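Local coordinates for type I modular polyketide synthase (Streptomyces albus subsp. albus, PDB 6IYR), which probably transfers the acyl extender unit, perhaps from malonyl-coenzyme A, to the carrier protein of module 8 of the salinomycin polyketide synthase, at residues I217-G222 / S283-Q288; S267-I272 / L279-V284; G297-L302 / A313-V318. One frame throughout, in Å; residues are numbered along the deposited sequence.

How the interactions relate
Interaction 1 opens first along the chain, at 217-222, and closes 61 residues later on strand 279-286. Within that loop, interaction 2 closes the short loop between helix 265-273 and the same strand, so it nests inside interaction 1 and shares Ser283 and Val284 with it. Interaction 3 follows in series, closing the loop between helix 296-308 and strand 313-316. Interactions 2 and 3 belong to the two halves of a ferredoxin-like subdomain and touch where Leu279 packs against Ala298 and Leu299, and Arg271 and Ile272 against Leu302. Interaction 1 ties that subdomain to strand 215-218 of the parallel sheet.

Interaction 1 of 3, residues I217-G222 / S283-Q288; sequences IGHSQG and SVNGPQ. With PO4 (phosphate ion), chain B.
His219 and Ser283 mark the closest backbone approach of the two segments, yet their CA atoms remain 8.6 Å apart: strands 215-218 and 279-286 belong to different sheets, and side chains alone bridge the gap. The imidazole of His219 reaches across because its CG lies anti to the backbone N (chi1 -168°), beside the carbonyl carbon. At its tip, His219 NE2 donates a hydrogen bond of 2.8 Å to Asn285 OD1. The oxygen sits at the ring edge, almost exactly in the imidazole plane, while the donor is tilted 31° from the carbonyl plane of Asn285; ring and amide are turned 51° against each other. The CB of Ser283 comes obliquely to the same nitrogen, with His219 NE2 and Ser283 CB 3.6 Å apart. A weak bond of 3.1 Å from Asn285 ND2 to Ser283 OG links the amide to the serine as well as the histidine and may help fix its rotation. Past His219 the chain makes a type II' turn through Ser220 and Gln221 to Gly222, and this strand-turn-helix passage with its Gly-His-Ser-Gln-Gly sequence fits the nucleophile elbow of acyltransferases. Ser220, with backbone angles of the strained kind expected there, is hydrogen-bonded through OG to His323 NE2, consistent with the family's serine-histidine dyad. A phosphate ion, probably from the crystallisation liquor, occupies the pocket beside it, modelled too close to the Ser220 and Gln221 side chains for its exact place to be certain. Gln221 N donates to phosphate O3 at 3.0 Å, recalling an oxyanion hole. Tyr320, Ser322, His323 and Arg245 also hydrogen-bond the ion.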
ATOM      1  N   ILE A 217       1.190   0.127  -9.374  1.00 29.36           N
ATOM      2  CA  ILE A 217       2.105   1.238  -9.369  1.00 34.62           C
ATOM      3  C   ILE A 217       2.976   1.108  -8.137  1.00 30.18           C
ATOM      4  O   ILE A 217       2.534   0.704  -7.081  1.00 25.80           O
ATOM      5  CB  ILE A 217       1.463   2.628  -9.483  1.00 40.00           C
ATOM      6  CG1 ILE A 217       0.466   2.875  -8.371  1.00 39.27           C
ATOM      7  CG2 ILE A 217       0.846   2.831 -10.849  1.00 38.93           C
ATOM      8  CD1 ILE A 217      -0.067   4.280  -8.410  1.00 66.69           C
ATOM      9  N   GLY A 218       4.231   1.449  -8.310  1.00 24.45           N
ATOM     10  CA  GLY A 218       5.211   1.327  -7.243  1.00 23.46           C
ATOM     11  C   GLY A 218       5.968   2.633  -7.079  1.00 26.24           C
ATOM     12  O   GLY A 218       6.014   3.485  -7.999  1.00 31.09           O
ATOM     13  N   HIS A 219       6.453   2.843  -5.863  1.00 29.61           N
ATOM     14  CA  HIS A 219       7.147   4.055  -5.504  1.00 29.06           C
ATOM     15  C   HIS A 219       8.553   3.647  -5.052  1.00 25.49           C
ATOM     16  O   HIS A 219       8.737   2.930  -4.093  1.00 25.00           O
ATOM     17  CB  HIS A 219       6.379   4.814  -4.416  1.00 26.76           C
ATOM     18  CG  HIS A 219       6.874   6.205  -4.182  1.00 28.77           C
ATOM     19  ND1 HIS A 219       8.141   6.464  -3.720  1.00 28.40           N
ATOM     20  CD2 HIS A 219       6.239   7.397  -4.229  1.00 28.86           C
ATOM     21  CE1 HIS A 219       8.298   7.767  -3.589  1.00 31.20           C
ATOM     22  NE2 HIS A 219       7.156   8.356  -3.886  1.00 37.57           N
ATOM     23  N   SER A 220       9.548   4.028  -5.829  1.00 25.26           N
ATOM     24  CA  SER A 220      10.907   3.559  -5.600  1.00 24.57           C
ATOM     25  C   SER A 220      10.971   2.040  -5.450  1.00 25.57           C
ATOM     26  O   SER A 220      10.636   1.309  -6.391  1.00 27.02           O
ATOM     27  CB  SER A 220      11.520   4.262  -4.364  1.00 36.39           C
ATOM     28  OG  SER A 220      12.945   4.125  -4.368  1.00 36.69           O
ATOM     29  N   GLN A 221      11.567   1.576  -4.357  1.00 21.45           N
ATOM     30  CA  GLN A 221      11.687   0.149  -4.044  1.00 28.29           C
ATOM     31  C   GLN A 221      10.352  -0.557  -4.193  1.00 28.10           C
ATOM     32  O   GLN A 221      10.310  -1.763  -4.391  1.00 29.56           O
ATOM     33  CB  GLN A 221      12.198  -0.051  -2.605  1.00 34.07           C
ATOM     34  CG  GLN A 221      11.343   0.665  -1.550  1.00 36.37           C
ATOM     35  CD  GLN A 221      12.009   0.796  -0.177  1.00 48.09           C
ATOM     36  OE1 GLN A 221      12.675   1.810   0.125  1.00 52.73           O
ATOM     37  NE2 GLN A 221      11.691  -0.157   0.720  1.00 34.44           N
ATOM     38  N   GLY A 222       9.265   0.197  -4.078  1.00 27.54           N
ATOM     39  CA  GLY A 222       7.962  -0.392  -4.160  1.00 28.48           C
ATOM     40  C   GLY A 222       7.728  -1.045  -5.508  1.00 32.33           C
ATOM     41  O   GLY A 222       6.954  -1.981  -5.602  1.00 27.57           O
ATOM     42  N   SER A 283      11.114  12.733  -5.438  1.00 25.86           N
ATOM     43  CA  SER A 283       9.803  12.185  -5.745  1.00 29.88           C
ATOM     44  C   SER A 283       8.782  13.276  -5.840  1.00 33.21           C
ATOM     45  O   SER A 283       8.883  14.290  -5.152  1.00 29.53           O
ATOM     46  CB  SER A 283       9.419  11.097  -4.708  1.00 26.56           C
ATOM     47  OG  SER A 283       8.961  11.649  -3.508  1.00 33.55           O
ATOM     48  N   VAL A 284       7.859  13.105  -6.775  1.00 28.76           N
ATOM     49  CA  VAL A 284       6.683  13.957  -6.864  1.00 28.78           C
ATOM     50  C   VAL A 284       5.455  13.125  -6.566  1.00 33.63           C
ATOM     51  O   VAL A 284       5.065  12.282  -7.379  1.00 28.11           O
ATOM     52  CB  VAL A 284       6.537  14.540  -8.271  1.00 31.54           C
ATOM     53  CG1 VAL A 284       5.337  15.485  -8.358  1.00 31.01           C
ATOM     54  CG2 VAL A 284       7.821  15.252  -8.658  1.00 37.60           C
ATOM     55  N   ASN A 285       4.850  13.390  -5.412  1.00 29.20           N
ATOM     56  CA  ASN A 285       3.805  12.557  -4.860  1.00 32.21           C
ATOM     57  C   ASN A 285       2.395  13.126  -4.968  1.00 37.11           C
ATOM     58  O   ASN A 285       1.443  12.413  -4.731  1.00 36.00           O
ATOM     59  CB  ASN A 285       4.128  12.239  -3.431  1.00 31.59           C
ATOM     60  CG  ASN A 285       5.435  11.514  -3.313  1.00 35.51           C
ATOM     61  OD1 ASN A 285       5.842  10.829  -4.226  1.00 34.63           O
ATOM     62  ND2 ASN A 285       6.170  11.801  -2.280  1.00 38.79           N
ATOM     63  N   GLY A 286       2.278  14.404  -5.329  1.00 35.68           N
ATOM     64  CA  GLY A 286       0.986  15.076  -5.453  1.00 35.58           C
ATOM     65  C   GLY A 286       1.227  16.488  -5.954  1.00 33.12           C
ATOM     66  O   GLY A 286       2.357  16.941  -5.971  1.00 38.07           O
ATOM     67  N   PRO A 287       0.185  17.176  -6.408  1.00 32.57           N
ATOM     68  CA  PRO A 287       0.382  18.516  -6.968  1.00 36.27           C
ATOM     69  C   PRO A 287       1.045  19.523  -6.013  1.00 34.37           C
ATOM     70  O   PRO A 287       1.590  20.514  -6.472  1.00 35.54           O
ATOM     71  CB  PRO A 287      -1.051  18.973  -7.314  1.00 39.87           C
ATOM     72  CG  PRO A 287      -1.953  18.100  -6.518  1.00 40.53           C
ATOM     73  CD  PRO A 287      -1.237  16.804  -6.314  1.00 39.69           C
ATOM     74  N   GLN A 288       0.998  19.279  -4.708  1.00 40.36           N
ATOM     75  CA  GLN A 288       1.695  20.141  -3.728  1.00 41.05           C
ATOM     76  C   GLN A 288       2.531  19.339  -2.745  1.00 37.59           C
ATOM     77  O   GLN A 288       2.662  19.699  -1.573  1.00 38.03           O
ATOM     78  CB  GLN A 288       0.682  20.955  -2.942  1.00 42.66           C
ATOM     79  CG  GLN A 288      -0.061  21.963  -3.790  1.00 53.57           C
ATOM     80  CD  GLN A 288       0.629  23.305  -3.816  1.00 68.47           C
ATOM     81  OE1 GLN A 288       0.906  23.849  -4.884  1.00 86.68           O
ATOM     82  NE2 GLN A 288       0.945  23.835  -2.635  1.00 83.89           N
TER
HETATM   83  P   PO4 B 501      13.984   3.975  -1.541  1.00 84.92           P
HETATM   84  O1  PO4 B 501      13.326   4.219  -0.196  1.00 65.40           O
HETATM   85  O2  PO4 B 501      15.443   3.491  -1.596  1.00 52.13           O
HETATM   86  O3  PO4 B 501      13.099   2.903  -2.155  1.00 60.06           O
HETATM   87  O4  PO4 B 501      13.986   5.317  -2.222  1.00 51.00           O

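Interaction 2 of 3, residues S267-I272 / L279-V284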
ATOM      1  N   SER A 267       7.967  24.555  -8.919  1.00 32.00           N
ATOM      2  CA  SER A 267       8.536  25.534  -8.006  1.00 40.56           C
ATOM      3  C   SER A 267       9.690  24.908  -7.245  1.00 35.74           C
ATOM      4  O   SER A 267      10.677  25.572  -6.979  1.00 36.93           O
ATOM      5  CB  SER A 267       7.490  26.052  -7.012  1.00 43.86           C
ATOM      6  OG  SER A 267       6.319  26.503  -7.669  1.00 45.48           O
ATOM      7  N   VAL A 268       9.564  23.637  -6.858  1.00 37.01           N
ATOM      8  CA  VAL A 268      10.620  23.014  -6.058  1.00 29.09           C
ATOM      9  C   VAL A 268      11.886  22.895  -6.878  1.00 36.04           C
ATOM     10  O   VAL A 268      12.991  23.137  -6.399  1.00 29.36           O
ATOM     11  CB  VAL A 268      10.238  21.621  -5.543  1.00 36.72           C
ATOM     12  CG1 VAL A 268      11.420  20.998  -4.833  1.00 39.01           C
ATOM     13  CG2 VAL A 268       9.081  21.725  -4.573  1.00 40.14           C
ATOM     14  N   ARG A 269      11.706  22.473  -8.119  1.00 31.96           N
ATOM     15  CA  ARG A 269      12.801  22.290  -9.039  1.00 35.44           C
ATOM     16  C   ARG A 269      13.574  23.588  -9.195  1.00 33.59           C
ATOM     17  O   ARG A 269      14.811  23.608  -9.171  1.00 36.17           O
ATOM     18  CB  ARG A 269      12.237  21.844 -10.389  1.00 37.97           C
ATOM     19  CG  ARG A 269      12.776  20.539 -10.893  1.00 53.38           C
ATOM     20  CD  ARG A 269      12.092  20.174 -12.199  1.00 66.52           C
ATOM     21  NE  ARG A 269      11.688  18.766 -12.252  1.00 72.09           N
ATOM     22  CZ  ARG A 269      10.425  18.337 -12.221  1.00 69.19           C
ATOM     23  NH1 ARG A 269      10.173  17.039 -12.298  1.00 67.64           N
ATOM     24  NH2 ARG A 269       9.413  19.192 -12.106  1.00 65.12           N
ATOM     25  N   GLU A 270      12.848  24.679  -9.372  1.00 33.58           N
ATOM     26  CA  GLU A 270      13.490  25.986  -9.408  1.00 42.40           C
ATOM     27  C   GLU A 270      14.201  26.326  -8.112  1.00 38.61           C
ATOM     28  O   GLU A 270      15.342  26.743  -8.120  1.00 33.13           O
ATOM     29  CB  GLU A 270      12.481  27.080  -9.723  1.00 49.07           C
ATOM     30  CG  GLU A 270      12.376  27.379 -11.211  1.00 68.30           C
ATOM     31  CD  GLU A 270      11.309  28.416 -11.522  1.00 91.71           C
ATOM     32  OE1 GLU A 270      11.660  29.477 -12.089  1.00108.70           O
ATOM     33  OE2 GLU A 270      10.123  28.179 -11.184  1.00 74.92           O
ATOM     34  N   ARG A 271      13.519  26.173  -6.999  1.00 31.26           N
ATOM     35  CA  ARG A 271      14.149  26.381  -5.704  1.00 35.41           C
ATOM     36  C   ARG A 271      15.453  25.601  -5.478  1.00 33.45           C
ATOM     37  O   ARG A 271      16.465  26.179  -5.119  1.00 34.98           O
ATOM     38  CB  ARG A 271      13.149  26.065  -4.613  1.00 36.23           C
ATOM     39  CG  ARG A 271      13.640  26.375  -3.221  1.00 35.76           C
ATOM     40  CD  ARG A 271      12.659  25.849  -2.203  1.00 36.74           C
ATOM     41  NE  ARG A 271      11.344  26.494  -2.273  1.00 37.92           N
ATOM     42  CZ  ARG A 271      11.075  27.696  -1.763  1.00 41.03           C
ATOM     43  NH1 ARG A 271       9.855  28.177  -1.805  1.00 41.42           N
ATOM     44  NH2 ARG A 271      12.025  28.417  -1.207  1.00 42.79           N
ATOM     45  N   ILE A 272      15.455  24.293  -5.691  1.00 27.52           N
ATOM     46  CA  ILE A 272      16.663  23.500  -5.397  1.00 31.08           C
ATOM     47  C   ILE A 272      17.794  23.684  -6.414  1.00 34.54           C
ATOM     48  O   ILE A 272      18.932  23.224  -6.224  1.00 32.08           O
ATOM     49  CB  ILE A 272      16.353  22.014  -5.280  1.00 28.06           C
ATOM     50  CG1 ILE A 272      16.012  21.432  -6.649  1.00 30.60           C
ATOM     51  CG2 ILE A 272      15.235  21.804  -4.278  1.00 25.44           C
ATOM     52  CD1 ILE A 272      15.953  19.926  -6.631  1.00 33.76           C
ATOM     53  N   LEU A 279      21.517  18.551  -4.015  1.00 24.96           N
ATOM     54  CA  LEU A 279      20.094  18.273  -3.819  1.00 28.47           C
ATOM     55  C   LEU A 279      19.549  17.659  -5.098  1.00 35.87           C
ATOM     56  O   LEU A 279      20.173  17.764  -6.144  1.00 24.00           O
ATOM     57  CB  LEU A 279      19.282  19.534  -3.528  1.00 26.43           C
ATOM     58  CG  LEU A 279      19.548  20.235  -2.205  1.00 25.69           C
ATOM     59  CD1 LEU A 279      18.667  21.456  -2.077  1.00 31.20           C
ATOM     60  CD2 LEU A 279      19.358  19.300  -1.007  1.00 28.93           C
ATOM     61  N   ALA A 280      18.455  16.922  -4.988  1.00 25.54           N
ATOM     62  CA  ALA A 280      17.817  16.352  -6.160  1.00 24.91           C
ATOM     63  C   ALA A 280      16.329  16.250  -5.882  1.00 29.02           C
ATOM     64  O   ALA A 280      15.889  16.093  -4.727  1.00 25.97           O
ATOM     65  CB  ALA A 280      18.414  14.994  -6.488  1.00 30.60           C
ATOM     66  N   LEU A 281      15.536  16.363  -6.934  1.00 24.44           N
ATOM     67  CA  LEU A 281      14.107  16.081  -6.831  1.00 24.95           C
ATOM     68  C   LEU A 281      13.864  14.571  -6.791  1.00 25.29           C
ATOM     69  O   LEU A 281      14.059  13.857  -7.780  1.00 29.21           O
ATOM     70  CB  LEU A 281      13.345  16.724  -7.989  1.00 30.16           C
ATOM     71  CG  LEU A 281      11.822  16.508  -7.849  1.00 34.67           C
ATOM     72  CD1 LEU A 281      11.260  17.033  -6.541  1.00 42.02           C
ATOM     73  CD2 LEU A 281      11.144  17.185  -9.018  1.00 40.26           C
ATOM     74  N   ALA A 282      13.613  14.041  -5.606  1.00 22.92           N
ATOM     75  CA  ALA A 282      13.564  12.589  -5.459  1.00 27.88           C
ATOM     76  C   ALA A 282      12.181  12.030  -5.802  1.00 27.19           C
ATOM     77  O   ALA A 282      12.077  10.980  -6.447  1.00 26.95           O
ATOM     78  CB  ALA A 282      13.974  12.180  -4.072  1.00 28.81           C
ATOM     79  N   SER A 283      11.114  12.733  -5.438  1.00 25.86           N
ATOM     80  CA  SER A 283       9.803  12.185  -5.745  1.00 29.88           C
ATOM     81  C   SER A 283       8.782  13.276  -5.840  1.00 33.21           C
ATOM     82  O   SER A 283       8.883  14.290  -5.152  1.00 29.53           O
ATOM     83  CB  SER A 283       9.419  11.097  -4.708  1.00 26.56           C
ATOM     84  OG  SER A 283       8.961  11.649  -3.508  1.00 33.55           O
ATOM     85  N   VAL A 284       7.859  13.105  -6.775  1.00 28.76           N
ATOM     86  CA  VAL A 284       6.683  13.957  -6.864  1.00 28.78           C
ATOM     87  C   VAL A 284       5.455  13.125  -6.566  1.00 33.63           C
ATOM     88  O   VAL A 284       5.065  12.282  -7.379  1.00 28.11           O
ATOM     89  CB  VAL A 284       6.537  14.540  -8.271  1.00 31.54           C
ATOM     90  CG1 VAL A 284       5.337  15.485  -8.358  1.00 31.01           C
ATOM     91  CG2 VAL A 284       7.821  15.252  -8.658  1.00 37.60           C
TER
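Arg269 lies opposite Leu281 and Ile272 opposite Leu279, with CA separations of 6.7 Å for the first pair and 6.4 Å for the second, as the helical segment runs nearly antiparallel to the strand (160° between axes, 8.8 Å at closest approach). No hydrogen bond crosses between them, and the contact rests on aliphatic packing and on one methyl set against a guanidinium face. Ile272 does most on the helix side. Its CG1 lies between the backbone N and the carbonyl carbon (chi1 71°), and the extended end carries CD1 over the strand backbone, with Ile272 CD1 3.6 Å from Leu281 N. Its other flank meets Leu279, where Ile272 CB and Leu279 CD1 are 4.0 Å apart. The two methyls of Leu281 go to neighbouring helix residues: CD1 lies 4.3 Å from Val268 CG1, while CD2 lies against one face of the Arg269 guanidinium, offset toward the rim, with Leu281 CD2 3.4 Å from Arg269 NH1. Bent at chi3, the arginine thus lays its flat group across the leucine at the exposed border of an otherwise buried patch. Val268 continues the packing onto Thr290 and Val292 of the neighbouring strand 289-294. Helix 265-273 links strands 257-261 and 279-286, parallel to each other with strand 289-294 between them, and so forms the first split beta-alpha-beta unit of a ferredoxin-like fold, the small subdomain of acyltransferases.

Interaction 3 of 3, residues G297-L302 / A313-V318; sequences GALDEL and ARRINV
Asp300 and Arg315 form the polar link between helix 296-308 and strand 313-316, a salt bridge at the exposed border of a partly buried contact. Arg315 NH1 donates to Asp300 OD1 across 3.3 Å; the bond is weak because it is long, although it is nearly straight at 170°. The carboxylate oxygen comes to the edge of the guanidinium, in its plane, while the two flat groups are turned 57° against each other, and the link runs through one oxygen and one nitrogen and is not a two-pronged pairing. From a first torsion of -172° the Arg315 chain bends at chi2 and chi3, which folds the guanidinium back toward the helix. There Leu299 covers one face: its CB lies above the plane near the rim, and Leu299 CD2 is 3.8 Å from Arg315 NH2. The same leucine also packs on Val259 of the adjoining strand 257-261. Helix 296-308 connects strands 289-294 and 313-316, which run parallel with strand 257-261 between them; this is the second split beta-alpha-beta unit of the ferredoxin-like subdomain, and strand 313-316 is the edge of its sheet. The edge strand is held by backbone bonds between Arg314 and Ser260 and between Ile316 and Met258, and Arg314 O also accepts from the hydroxyl of Ser260. Arg314 NE makes a weak bond of 3.0 Å to Ala313 O. Further along, Val318 N bonds Ile316 O at 3.0 Å, closing an inverse gamma turn centred on Asn317. On the helix, Leu302 N is satisfied by Ala298 O at 2.9 Å, while Glu301 OE1 receives both Arg278 in a salt bridge and Trp275 NE1 in a hydrogen bond.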
ATOM      1  N   GLY A 297      23.709  18.893   4.981  1.00 28.74           N
ATOM      2  CA  GLY A 297      23.825  20.365   5.198  1.00 30.98           C
ATOM      3  C   GLY A 297      22.950  21.114   4.213  1.00 27.12           C
ATOM      4  O   GLY A 297      22.244  22.104   4.551  1.00 27.66           O
ATOM      5  N   ALA A 298      22.874  20.573   3.007  1.00 26.43           N
ATOM      6  CA  ALA A 298      22.017  21.201   1.975  1.00 24.80           C
ATOM      7  C   ALA A 298      20.555  21.085   2.325  1.00 22.60           C
ATOM      8  O   ALA A 298      19.761  22.007   2.110  1.00 27.26           O
ATOM      9  CB  ALA A 298      22.295  20.579   0.621  1.00 28.44           C
ATOM     10  N   LEU A 299      20.191  19.970   2.945  1.00 26.65           N
ATOM     11  CA  LEU A 299      18.826  19.763   3.347  1.00 25.53           C
ATOM     12  C   LEU A 299      18.449  20.735   4.464  1.00 28.20           C
ATOM     13  O   LEU A 299      17.303  21.181   4.539  1.00 28.50           O
ATOM     14  CB  LEU A 299      18.647  18.339   3.864  1.00 28.42           C
ATOM     15  CG  LEU A 299      18.123  17.189   3.017  1.00 40.29           C
ATOM     16  CD1 LEU A 299      17.974  17.464   1.552  1.00 38.28           C
ATOM     17  CD2 LEU A 299      18.893  15.909   3.264  1.00 38.36           C
ATOM     18  N   ASP A 300      19.336  20.935   5.428  1.00 29.48           N
ATOM     19  CA  ASP A 300      19.054  21.945   6.476  1.00 31.28           C
ATOM     20  C   ASP A 300      18.766  23.331   5.862  1.00 26.97           C
ATOM     21  O   ASP A 300      17.905  24.066   6.340  1.00 31.21           O
ATOM     22  CB  ASP A 300      20.240  22.076   7.462  1.00 31.97           C
ATOM     23  CG  ASP A 300      20.406  20.854   8.377  1.00 32.55           C
ATOM     24  OD1 ASP A 300      19.414  20.156   8.622  1.00 40.04           O
ATOM     25  OD2 ASP A 300      21.540  20.548   8.771  1.00 46.17           O
ATOM     26  N   GLU A 301      19.591  23.756   4.912  1.00 27.64           N
ATOM     27  CA  GLU A 301      19.403  25.090   4.345  1.00 32.08           C
ATOM     28  C   GLU A 301      18.215  25.164   3.401  1.00 27.57           C
ATOM     29  O   GLU A 301      17.495  26.154   3.394  1.00 26.02           O
ATOM     30  CB  GLU A 301      20.668  25.618   3.678  1.00 39.53           C
ATOM     31  CG  GLU A 301      21.578  24.532   3.205  1.00 54.71           C
ATOM     32  CD  GLU A 301      23.007  24.976   2.978  1.00 50.65           C
ATOM     33  OE1 GLU A 301      23.439  24.824   1.824  1.00 41.32           O
ATOM     34  OE2 GLU A 301      23.737  25.280   3.952  1.00 43.52           O
ATOM     35  N   LEU A 302      17.861  24.030   2.802  1.00 28.86           N
ATOM     36  CA  LEU A 302      16.589  23.963   2.051  1.00 28.09           C
ATOM     37  C   LEU A 302      15.369  24.184   2.946  1.00 26.70           C
ATOM     38  O   LEU A 302      14.486  25.011   2.646  1.00 27.71           O
ATOM     39  CB  LEU A 302      16.461  22.596   1.331  1.00 27.51           C
ATOM     40  CG  LEU A 302      15.077  22.414   0.673  1.00 28.36           C
ATOM     41  CD1 LEU A 302      14.957  23.414  -0.451  1.00 31.97           C
ATOM     42  CD2 LEU A 302      14.935  20.999   0.146  1.00 31.27           C
ATOM     43  N   ALA A 313       8.278  22.315   5.240  1.00 34.27           N
ATOM     44  CA  ALA A 313       9.275  21.336   4.858  1.00 33.05           C
ATOM     45  C   ALA A 313       9.627  20.532   6.096  1.00 39.18           C
ATOM     46  O   ALA A 313       9.852  21.118   7.152  1.00 40.73           O
ATOM     47  CB  ALA A 313      10.505  22.039   4.325  1.00 31.80           C
ATOM     48  N   ARG A 314       9.747  19.214   5.955  1.00 31.30           N
ATOM     49  CA  ARG A 314      10.036  18.328   7.106  1.00 35.30           C
ATOM     50  C   ARG A 314      10.986  17.227   6.732  1.00 37.32           C
ATOM     51  O   ARG A 314      10.968  16.698   5.605  1.00 36.49           O
ATOM     52  CB  ARG A 314       8.755  17.695   7.679  1.00 37.56           C
ATOM     53  CG  ARG A 314       7.738  18.720   8.192  1.00 46.17           C
ATOM     54  CD  ARG A 314       8.154  19.328   9.544  1.00 59.00           C
ATOM     55  NE  ARG A 314       8.049  20.794   9.559  1.00 70.34           N
ATOM     56  CZ  ARG A 314       7.066  21.486  10.127  1.00 71.43           C
ATOM     57  NH1 ARG A 314       7.047  22.805  10.042  1.00 76.76           N
ATOM     58  NH2 ARG A 314       6.117  20.873  10.816  1.00 99.24           N
ATOM     59  N   ARG A 315      11.884  16.976   7.664  1.00 34.38           N
ATOM     60  CA  ARG A 315      12.956  16.017   7.535  1.00 34.65           C
ATOM     61  C   ARG A 315      12.361  14.615   7.603  1.00 39.12           C
ATOM     62  O   ARG A 315      11.578  14.362   8.462  1.00 38.97           O
ATOM     63  CB  ARG A 315      13.896  16.263   8.713  1.00 38.97           C
ATOM     64  CG  ARG A 315      15.188  15.490   8.665  1.00 48.25           C
ATOM     65  CD  ARG A 315      15.958  15.851   7.413  1.00 57.14           C
ATOM     66  NE  ARG A 315      17.166  16.626   7.695  1.00 61.25           N
ATOM     67  CZ  ARG A 315      18.387  16.187   7.446  1.00 53.17           C
ATOM     68  NH1 ARG A 315      19.444  16.976   7.626  1.00 62.59           N
ATOM     69  NH2 ARG A 315      18.541  14.965   6.956  1.00 52.25           N
ATOM     70  N   ILE A 316      12.570  13.762   6.611  1.00 37.73           N
ATOM     71  CA  ILE A 316      12.036  12.395   6.680  1.00 37.63           C
ATOM     72  C   ILE A 316      13.064  11.542   7.413  1.00 37.19           C
ATOM     73  O   ILE A 316      14.264  11.790   7.279  1.00 36.43           O
ATOM     74  CB  ILE A 316      11.851  11.807   5.272  1.00 39.98           C
ATOM     75  CG1 ILE A 316      10.692  12.505   4.562  1.00 38.49           C
ATOM     76  CG2 ILE A 316      11.630  10.300   5.325  1.00 47.37           C
ATOM     77  CD1 ILE A 316      10.717  12.293   3.064  1.00 44.05           C
ATOM     78  N   ASN A 317      12.624  10.534   8.172  1.00 38.70           N
ATOM     79  CA  ASN A 317      13.571   9.652   8.888  1.00 40.59           C
ATOM     80  C   ASN A 317      14.191   8.572   8.004  1.00 41.88           C
ATOM     81  O   ASN A 317      13.721   7.434   7.967  1.00 49.89           O
ATOM     82  CB  ASN A 317      12.929   8.994  10.114  1.00 52.18           C
ATOM     83  CG  ASN A 317      13.972   8.487  11.092  1.00 52.29           C
ATOM     84  OD1 ASN A 317      14.811   7.667  10.738  1.00 67.58           O
ATOM     85  ND2 ASN A 317      14.027   9.097  12.260  1.00 59.57           N
ATOM     86  N   VAL A 318      15.177   8.975   7.208  1.00 50.48           N
ATOM     87  CA  VAL A 318      16.009   8.051   6.438  1.00 40.52           C
ATOM     88  C   VAL A 318      17.364   8.687   6.457  1.00 43.67           C
ATOM     89  O   VAL A 318      17.471   9.905   6.610  1.00 34.46           O
ATOM     90  CB  VAL A 318      15.590   7.937   4.958  1.00 44.73           C
ATOM     91  CG1 VAL A 318      14.305   7.156   4.809  1.00 54.09           C
ATOM     92  CG2 VAL A 318      15.448   9.316   4.327  1.00 41.78           C
TER